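Local coordinates for protein 2-hydroxyisobutyryl-CoA synthetase (Aquincola tertiaricarbonis, PDB 6HDY) that belongs to the ANL superfamily of AMP-binding enzymes, as a CoA synthetase built from a large N-terminal and a small C-terminal domain, at residues S384-A389 with T444-R449. Numbering follows the deposited sequence.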
# COMPACT_ATOMS: atom_id res chain seq x y z
N SER A 384 28.12 -1.45 -5.99
CA SER A 384 28.12 -0.52 -4.87
C SER A 384 29.46 0.23 -4.70
O SER A 384 29.47 1.32 -4.12
CB SER A 384 27.71 -1.21 -3.57
OG SER A 384 28.67 -2.18 -3.20
N GLU A 385 30.57 -0.37 -5.18
CA GLU A 385 31.92 0.24 -5.09
C GLU A 385 32.02 1.43 -6.06
O GLU A 385 32.59 2.46 -5.71
CB GLU A 385 33.02 -0.79 -5.37
CG GLU A 385 33.10 -1.91 -4.34
CD GLU A 385 33.99 -3.09 -4.72
OE1 GLU A 385 33.93 -3.53 -5.89
OE2 GLU A 385 34.73 -3.59 -3.84
N ILE A 386 31.39 1.30 -7.25
CA ILE A 386 31.29 2.33 -8.29
C ILE A 386 30.38 3.46 -7.82
O ILE A 386 30.74 4.63 -7.95
CB ILE A 386 30.84 1.70 -9.64
CG1 ILE A 386 31.96 0.81 -10.22
CG2 ILE A 386 30.38 2.78 -10.66
CD1 ILE A 386 31.50 -0.29 -11.11
N ASP A 387 29.21 3.10 -7.24
CA ASP A 387 28.25 4.04 -6.68
C ASP A 387 28.91 4.88 -5.60
O ASP A 387 28.76 6.10 -5.62
CB ASP A 387 27.04 3.28 -6.10
CG ASP A 387 25.87 4.16 -5.72
OD1 ASP A 387 25.57 5.11 -6.48
OD2 ASP A 387 25.22 3.88 -4.69
N ALA A 388 29.69 4.25 -4.68
CA ALA A 388 30.42 4.90 -3.60
C ALA A 388 31.46 5.90 -4.10
O ALA A 388 31.51 7.02 -3.60
CB ALA A 388 31.08 3.86 -2.70
N ALA A 389 32.28 5.50 -5.11
CA ALA A 389 33.34 6.35 -5.65
C ALA A 389 32.77 7.58 -6.35
O ALA A 389 33.27 8.68 -6.11
CB ALA A 389 34.22 5.55 -6.61
N THR A 444 41.56 4.66 -9.86
CA THR A 444 42.33 4.66 -8.61
C THR A 444 41.66 3.77 -7.55
O THR A 444 42.35 3.07 -6.81
CB THR A 444 42.47 6.11 -8.09
OG1 THR A 444 42.70 7.00 -9.18
CG2 THR A 444 43.56 6.26 -7.03
N VAL A 445 40.31 3.80 -7.50
CA VAL A 445 39.53 3.05 -6.52
C VAL A 445 39.58 1.54 -6.78
O VAL A 445 39.96 0.78 -5.88
CB VAL A 445 38.06 3.60 -6.39
CG1 VAL A 445 37.16 2.65 -5.60
CG2 VAL A 445 38.04 4.99 -5.75
N LEU A 446 39.19 1.11 -8.00
CA LEU A 446 39.08 -0.28 -8.41
C LEU A 446 40.35 -0.93 -8.98
O LEU A 446 40.50 -2.15 -8.90
CB LEU A 446 37.92 -0.45 -9.41
CG LEU A 446 36.60 0.30 -9.16
CD1 LEU A 446 35.67 0.12 -10.33
CD2 LEU A 446 35.91 -0.17 -7.86
N GLY A 447 41.23 -0.12 -9.58
CA GLY A 447 42.47 -0.59 -10.20
C GLY A 447 42.22 -1.16 -11.58
O GLY A 447 42.89 -2.11 -11.99
N VAL A 448 41.26 -0.58 -12.29
CA VAL A 448 40.82 -1.03 -13.61
C VAL A 448 40.56 0.16 -14.54
O VAL A 448 40.19 1.22 -14.06
CB VAL A 448 39.60 -1.99 -13.41
CG1 VAL A 448 38.35 -1.59 -14.19
CG2 VAL A 448 39.99 -3.43 -13.69
N ARG A 449 40.78 -0.01 -15.85
CA ARG A 449 40.53 1.03 -16.86
C ARG A 449 39.03 1.30 -16.91
O ARG A 449 38.23 0.36 -16.96
CB ARG A 449 41.09 0.61 -18.25
CG ARG A 449 40.69 1.51 -19.44
CD ARG A 449 41.48 2.81 -19.57
NE ARG A 449 40.89 3.70 -20.59
CZ ARG A 449 40.39 4.91 -20.34
NH1 ARG A 449 40.40 5.41 -19.11
NH2 ARG A 449 39.87 5.63 -21.33
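L446 reaches from the last turn of helix 428-446 to E385 and I386 on helix 383-391, joining two helices of the small C-terminal domain of the ANL fold, where they pack beside a mixed beta-sheet. The leucine does most of the work. From CB, its CG lies beside the backbone N and anti to the carbonyl carbon (chi1 -42°), which carries the fork toward the other helix. There the two methyls part company: CD1 meets I386 CG1 at 3.8 Å, and CD2 rests 3.9 Å from E385 CB. A forked residue suits this place because one side chain can touch two successive residues of a helix.

I386 and L446 cross at about a right angle, and both continue inward onto L413 of strand 413-419 and I381 of strand 379-381, so the pair belongs to the apolar layer between helices and sheet. E385 plays a split role. Its CB supplies the greasy surface for the leucine, while its carboxylate points back toward the start of the helix, where OE1 accepts a hydrogen bond from the backbone N of Y382, just ahead of helix 383-391.

One turn on, the small side chain of A389 lets the backbones approach to 7.1 Å between its CA and that of V445. V445, more exposed, closes the edge of the contact with one branch, its CG2 methyl lying 4.0 Å from A389 CB.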